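PDB 4B9P: anti-sigma-I factor RsgI2 from Clostridium thermocellum, which probably holds the sigma factor SigI2 inactive until its extracellular family 3 carbohydrate-binding module, the part described here, senses cellulose outside the cell. Local coordinates for residues 13-16 / 21-24; 138-141 / 146-149. All blocks are in the same frame, centred on the assembly; numbering follows the deposited sequence.

Contact 1: residues 13-16 / 21-24. With ZN (zinc ion), chain C.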
ATOM      1  N   ASN A  13      -9.235   0.905  -3.913  1.00 16.78           N
ATOM      2  CA  ASN A  13      -8.806   2.260  -4.203  1.00 16.51           C
ATOM      3  C   ASN A  13      -9.937   3.220  -3.945  1.00 16.26           C
ATOM      4  O   ASN A  13     -11.016   3.091  -4.483  1.00 18.42           O
ATOM      5  CB  ASN A  13      -8.334   2.326  -5.652  1.00 17.00           C
ATOM      6  CG  ASN A  13      -7.032   1.633  -5.835  1.00 15.95           C
ATOM      7  OD1 ASN A  13      -6.971   0.437  -6.102  1.00 17.73           O
ATOM      8  ND2 ASN A  13      -5.949   2.363  -5.650  1.00 16.87           N
ATOM      9  N   HIS A  14      -9.673   4.216  -3.105  1.00 17.22           N
ATOM     10  CA  HIS A  14     -10.706   5.167  -2.736  1.00 18.20           C
ATOM     11  C   HIS A  14     -10.946   6.207  -3.815  1.00 19.97           C
ATOM     12  O   HIS A  14     -12.012   6.821  -3.843  1.00 22.92           O
ATOM     13  CB  HIS A  14     -10.321   5.812  -1.398  1.00 20.32           C
ATOM     14  CG  HIS A  14     -11.385   6.677  -0.806  1.00 21.92           C
ATOM     15  ND1 HIS A  14     -11.201   8.021  -0.563  1.00 24.84           N
ATOM     16  CD2 HIS A  14     -12.622   6.387  -0.339  1.00 23.80           C
ATOM     17  CE1 HIS A  14     -12.286   8.530  -0.000  1.00 25.25           C
ATOM     18  NE2 HIS A  14     -13.160   7.558   0.157  1.00 25.17           N
ATOM     19  N   ILE A  15      -9.956   6.409  -4.678  1.00 18.61           N
ATOM     20  CA  ILE A  15     -10.119   7.195  -5.887  1.00 17.94           C
ATOM     21  C   ILE A  15      -9.848   6.280  -7.060  1.00 18.13           C
ATOM     22  O   ILE A  15      -8.751   5.683  -7.131  1.00 17.81           O
ATOM     23  CB  ILE A  15      -9.128   8.384  -5.951  1.00 20.52           C
ATOM     24  CG1 ILE A  15      -9.393   9.361  -4.809  1.00 23.51           C
ATOM     25  CG2 ILE A  15      -9.201   9.087  -7.307  1.00 21.98           C
ATOM     26  CD1 ILE A  15      -8.391  10.454  -4.770  1.00 27.25           C
ATOM     27  N   ARG A  16     -10.821   6.167  -7.962  1.00 18.27           N
ATOM     28  CA  ARG A  16     -10.704   5.214  -9.062  1.00 18.19           C
ATOM     29  C   ARG A  16     -10.715   5.840 -10.439  1.00 19.30           C
ATOM     30  O   ARG A  16     -10.842   5.141 -11.445  1.00 21.71           O
ATOM     31  CB  ARG A  16     -11.834   4.185  -8.947  1.00 19.83           C
ATOM     32  CG  ARG A  16     -11.681   3.343  -7.703  1.00 19.89           C
ATOM     33  CD  ARG A  16     -12.783   2.373  -7.465  1.00 19.82           C
ATOM     34  NE  ARG A  16     -14.083   2.975  -7.262  1.00 23.30           N
ATOM     35  CZ  ARG A  16     -14.525   3.553  -6.138  1.00 23.44           C
ATOM     36  NH1 ARG A  16     -13.785   3.662  -5.041  1.00 22.19           N
ATOM     37  NH2 ARG A  16     -15.767   4.003  -6.112  1.00 27.26           N
ATOM     38  N   LYS A  21      -4.419  12.917  -8.856  1.00 16.70           N
ATOM     39  CA  LYS A  21      -3.238  13.575  -8.283  1.00 17.82           C
ATOM     40  C   LYS A  21      -2.845  12.953  -6.957  1.00 17.94           C
ATOM     41  O   LYS A  21      -1.887  13.397  -6.320  1.00 19.31           O
ATOM     42  CB  LYS A  21      -3.429  15.073  -8.152  1.00 20.73           C
ATOM     43  CG  LYS A  21      -4.554  15.459  -7.232  1.00 23.89           C
ATOM     44  CD  LYS A  21      -4.615  17.025  -7.200  1.00 25.39           C
ATOM     45  CE  LYS A  21      -5.874  17.588  -6.591  1.00 28.63           C
ATOM     46  NZ  LYS A  21      -5.880  17.409  -5.100  1.00 34.22           N
ATOM     47  N   GLU A  22      -3.541  11.879  -6.549  1.00 18.30           N
ATOM     48  CA  GLU A  22      -3.098  11.099  -5.403  1.00 20.26           C
ATOM     49  C   GLU A  22      -3.565   9.682  -5.503  1.00 18.60           C
ATOM     50  O   GLU A  22      -4.714   9.412  -5.818  1.00 19.95           O
ATOM     51  CB  GLU A  22      -3.486  11.672  -4.041  1.00 26.44           C
ATOM     52  CG  GLU A  22      -4.728  12.415  -3.892  1.00 34.66           C
ATOM     53  CD  GLU A  22      -4.886  12.952  -2.462  1.00 35.42           C
ATOM     54  OE1 GLU A  22      -5.277  12.152  -1.612  1.00 41.25           O
ATOM     55  OE2 GLU A  22      -4.598  14.145  -2.166  1.00 37.78           O
ATOM     56  N   LEU A  23      -2.657   8.752  -5.267  1.00 17.07           N
ATOM     57  CA  LEU A  23      -3.046   7.344  -5.097  1.00 17.12           C
ATOM     58  C   LEU A  23      -3.650   7.199  -3.719  1.00 17.26           C
ATOM     59  O   LEU A  23      -3.090   7.689  -2.748  1.00 18.53           O
ATOM     60  CB  LEU A  23      -1.825   6.440  -5.208  1.00 18.61           C
ATOM     61  CG  LEU A  23      -0.936   6.631  -6.427  1.00 18.21           C
ATOM     62  CD1 LEU A  23       0.261   5.663  -6.395  1.00 20.72           C
ATOM     63  CD2 LEU A  23      -1.726   6.486  -7.718  1.00 20.06           C
ATOM     64  N   GLN A  24      -4.800   6.523  -3.640  1.00 17.80           N
ATOM     65  CA  GLN A  24      -5.470   6.322  -2.354  1.00 17.15           C
ATOM     66  C   GLN A  24      -5.802   4.846  -2.134  1.00 16.82           C
ATOM     67  O   GLN A  24      -6.958   4.460  -2.036  1.00 17.81           O
ATOM     68  CB  GLN A  24      -6.734   7.170  -2.269  1.00 19.05           C
ATOM     69  CG  GLN A  24      -6.403   8.639  -2.093  1.00 22.97           C
ATOM     70  CD  GLN A  24      -7.578   9.422  -1.538  1.00 25.87           C
ATOM     71  OE1 GLN A  24      -8.662   8.861  -1.282  1.00 29.28           O
ATOM     72  NE2 GLN A  24      -7.382  10.713  -1.363  1.00 28.41           N
TER
HETATM   73 ZN    ZN C1168     -14.875   7.827   1.068  0.76 34.05          ZN
HETATM   74  O   HOH W   1      -6.182   5.358  -5.963  1.00 17.72           O
HETATM   75  O   HOH W   2     -15.267   5.782   1.529  1.00 56.78           O
HETATM   76  O   HOH W   3     -16.089   8.156  -0.567  1.00 49.56           O

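Contact 2: residues 138-141 / 146-149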
ATOM      1  N   SER A 138      -1.215  -2.822  -9.068  1.00 16.04           N
ATOM      2  CA  SER A 138      -2.055  -3.071  -7.903  1.00 16.35           C
ATOM      3  C   SER A 138      -3.412  -2.393  -7.932  1.00 16.12           C
ATOM      4  O   SER A 138      -4.220  -2.654  -7.049  1.00 17.15           O
ATOM      5  CB  SER A 138      -1.315  -2.671  -6.619  1.00 16.13           C
ATOM      6  OG  SER A 138      -0.157  -3.466  -6.422  1.00 16.98           O
ATOM      7  N   PHE A 139      -3.660  -1.521  -8.916  1.00 16.76           N
ATOM      8  CA  PHE A 139      -4.906  -0.747  -8.951  1.00 17.16           C
ATOM      9  C   PHE A 139      -6.153  -1.593  -9.203  1.00 16.32           C
ATOM     10  O   PHE A 139      -6.145  -2.486 -10.049  1.00 18.11           O
ATOM     11  CB  PHE A 139      -4.756   0.312 -10.051  1.00 17.43           C
ATOM     12  CG  PHE A 139      -5.950   1.187 -10.262  1.00 16.71           C
ATOM     13  CD1 PHE A 139      -6.423   2.019  -9.230  1.00 17.35           C
ATOM     14  CD2 PHE A 139      -6.560   1.232 -11.505  1.00 17.89           C
ATOM     15  CE1 PHE A 139      -7.511   2.871  -9.438  1.00 17.64           C
ATOM     16  CE2 PHE A 139      -7.626   2.104 -11.729  1.00 18.26           C
ATOM     17  CZ  PHE A 139      -8.097   2.921 -10.680  1.00 17.79           C
ATOM     18  N   ASN A 140      -7.220  -1.281  -8.481  1.00 16.51           N
ATOM     19  CA  ASN A 140      -8.528  -1.884  -8.666  1.00 16.94           C
ATOM     20  C   ASN A 140      -9.492  -0.790  -9.106  1.00 17.81           C
ATOM     21  O   ASN A 140      -9.833   0.078  -8.330  1.00 17.76           O
ATOM     22  CB  ASN A 140      -8.951  -2.477  -7.303  1.00 17.74           C
ATOM     23  CG  ASN A 140     -10.322  -3.113  -7.327  1.00 18.35           C
ATOM     24  OD1 ASN A 140     -11.164  -2.850  -8.209  1.00 19.25           O
ATOM     25  ND2 ASN A 140     -10.577  -3.956  -6.327  1.00 20.26           N
ATOM     26  N   ASN A 141      -9.892  -0.822 -10.363  1.00 19.21           N
ATOM     27  CA  ASN A 141     -10.720   0.241 -10.898  1.00 20.02           C
ATOM     28  C   ASN A 141     -12.189   0.197 -10.551  1.00 20.71           C
ATOM     29  O   ASN A 141     -12.942   1.093 -10.985  1.00 23.48           O
ATOM     30  CB  ASN A 141     -10.540   0.401 -12.426  1.00 24.17           C
ATOM     31  CG  ASN A 141     -11.142  -0.727 -13.232  1.00 28.16           C
ATOM     32  OD1 ASN A 141     -11.885  -1.564 -12.730  1.00 27.68           O
ATOM     33  ND2 ASN A 141     -10.811  -0.745 -14.509  1.00 34.87           N
ATOM     34  N   PHE A 146     -13.608  -2.627   0.658  1.00 19.26           N
ATOM     35  CA  PHE A 146     -12.609  -3.688   0.753  1.00 19.93           C
ATOM     36  C   PHE A 146     -13.012  -4.979   0.043  1.00 18.35           C
ATOM     37  O   PHE A 146     -14.136  -5.476   0.251  1.00 20.88           O
ATOM     38  CB  PHE A 146     -12.339  -4.002   2.227  1.00 19.17           C
ATOM     39  CG  PHE A 146     -11.602  -2.928   2.929  1.00 19.39           C
ATOM     40  CD1 PHE A 146     -10.248  -2.696   2.639  1.00 19.64           C
ATOM     41  CD2 PHE A 146     -12.231  -2.158   3.906  1.00 22.37           C
ATOM     42  CE1 PHE A 146      -9.568  -1.698   3.257  1.00 20.05           C
ATOM     43  CE2 PHE A 146     -11.535  -1.165   4.536  1.00 23.93           C
ATOM     44  CZ  PHE A 146     -10.179  -0.949   4.213  1.00 21.86           C
ATOM     45  N   VAL A 147     -12.100  -5.538  -0.737  1.00 17.83           N
ATOM     46  CA  VAL A 147     -12.236  -6.891  -1.273  1.00 18.07           C
ATOM     47  C   VAL A 147     -10.927  -7.609  -1.082  1.00 16.39           C
ATOM     48  O   VAL A 147      -9.873  -7.001  -1.031  1.00 16.94           O
ATOM     49  CB  VAL A 147     -12.638  -6.901  -2.789  1.00 19.04           C
ATOM     50  CG1 VAL A 147     -13.939  -6.173  -3.032  1.00 19.61           C
ATOM     51  CG2 VAL A 147     -11.540  -6.302  -3.710  1.00 20.26           C
ATOM     52  N   VAL A 148     -10.974  -8.925  -0.952  1.00 17.50           N
ATOM     53  CA  VAL A 148      -9.722  -9.685  -0.971  1.00 17.40           C
ATOM     54  C   VAL A 148      -8.968  -9.406  -2.268  1.00 17.46           C
ATOM     55  O   VAL A 148      -9.560  -9.402  -3.346  1.00 18.70           O
ATOM     56  CB  VAL A 148     -10.039 -11.202  -0.798  1.00 18.88           C
ATOM     57  CG1 VAL A 148      -8.775 -12.039  -0.862  1.00 20.86           C
ATOM     58  CG2 VAL A 148     -10.734 -11.430   0.573  1.00 19.70           C
ATOM     59  N   TRP A 149      -7.677  -9.091  -2.181  1.00 17.28           N
ATOM     60  CA  TRP A 149      -6.992  -8.564  -3.371  1.00 17.36           C
ATOM     61  C   TRP A 149      -5.608  -9.165  -3.493  1.00 17.01           C
ATOM     62  O   TRP A 149      -4.736  -8.958  -2.628  1.00 18.06           O
ATOM     63  CB  TRP A 149      -6.938  -7.044  -3.308  1.00 17.24           C
ATOM     64  CG  TRP A 149      -6.480  -6.399  -4.549  1.00 16.91           C
ATOM     65  CD1 TRP A 149      -5.372  -5.590  -4.700  1.00 17.89           C
ATOM     66  CD2 TRP A 149      -7.150  -6.433  -5.801  1.00 17.81           C
ATOM     67  NE1 TRP A 149      -5.314  -5.130  -6.001  1.00 19.88           N
ATOM     68  CE2 TRP A 149      -6.397  -5.623  -6.695  1.00 18.86           C
ATOM     69  CE3 TRP A 149      -8.318  -7.059  -6.264  1.00 19.16           C
ATOM     70  CZ2 TRP A 149      -6.794  -5.415  -8.027  1.00 21.81           C
ATOM     71  CZ3 TRP A 149      -8.698  -6.868  -7.608  1.00 21.80           C
ATOM     72  CH2 TRP A 149      -7.922  -6.072  -8.471  1.00 23.23           C
TER

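Contact 1: residues 13-16 / 21-24
Gln24, which buries the most surface here, meets His14 through two bonds. One joins the backbones, His14 N to Gln24 O at 2.9 Å and nearly straight. The other joins the side chains: His14 ND1 donates to Gln24 OE1 over 2.8 Å, almost in line with the amide C=O (171°) and in the imidazole plane. Ring and amide planes differ by just 4°, so the two flat groups lie edge to edge in one layer. The swing of the imidazole anti to the backbone N of His14 (chi1 -172°) and the extended Gln24 chain beyond CG let the groups meet this way.

Ile15 supplies the nonpolar part. Its CD1 methyl lies against the Gln24 amide carbon, 3.5 Å from CD, and reaches toward the chain of Glu22, while CG1 touches CD and OE1 of the same amide. One water accepts from Asn13 ND2 and Gln24 N and donates to Ile15 O, joining the two segments where the backbones do not bond directly. Asn13 OD1 turns instead to Asn140, and Leu23 bonds through its backbone to Ile111 of strand 104-111. The contact ties the loop leaving strand 7-13 to the loop entering strand 25-31, its antiparallel neighbour in one sheet of the CBM3 module.

With ND1 engaged as donor, NE2 binds a zinc ion at 2.0 Å, whose other ligands within the contact are two waters. Gln24 is thus a second-shell residue: its side-chain OE1 helps to fix the rotation of the imidazole and probably makes NE2 a somewhat stronger ligand.

Contact 2: residues 138-141 / 146-149
Trp149 lays its indole against loop 138-141, touching Asn140 by a face and Ser138 by an edge. Asn140 CB stands over the six-membered ring, 4.0 Å from its centroid and 22° off the normal, a CH-pi contact. Farther along the same side chain, ND2 comes within 3.7 Å of Trp149 CZ3 above that face, and the amide plane is inclined only 20° to the ring, so the asparagine lies obliquely over the benzene half of the indole. ND2 also meets the CG2 methyl of Val147 at 3.6 Å.

At the pyrrole edge, Trp149 NE1 donates to Ser138 O over 2.9 Å. The bond is bent, its donor lying above the carbonyl plane.

In the next shell, Asn140 CG stands anti to its own backbone N (chi1 178°), which carries the amide across the indole, where Ser143 OG holds ND2 and Ser142 N holds OD1. Ser138 OG bonds to Lys151 O and Tyr47 N, fixing the start of this loop. The strand side is set by backbone bonds of Val147 with Ala11 and Trp149 with Leu9. The contact thereby packs the loop after strand 131-132 against edge strand 147-148 of the sheet.

Chemically, the indole N-H is satisfied by a main-chain carbonyl through a bent bond, and an amide with both polar ends engaged can still offer its flat side and CB to the ring.

Contact 1 closes before contact 2 opens along the chain, yet their centres lie only 12 Å apart. Strand 7-13 connects them: contact 1 begins at its last residue, and strand 147-148, which lies within the second segment of contact 2, pairs antiparallel with it at the margin of one five-stranded sheet. They touch directly where Asn13 OD1 lies 2.9 Å from Asn140 N, probably a hydrogen bond, and where Phe139 CD1 packs 3.5 Å from Asn13 CG. The side chains of Asn13 and Phe139 lie about 7 and 4 Å from that of Asp136, a calcium ligand. The two contacts of this CBM3 module therefore meet near that residue.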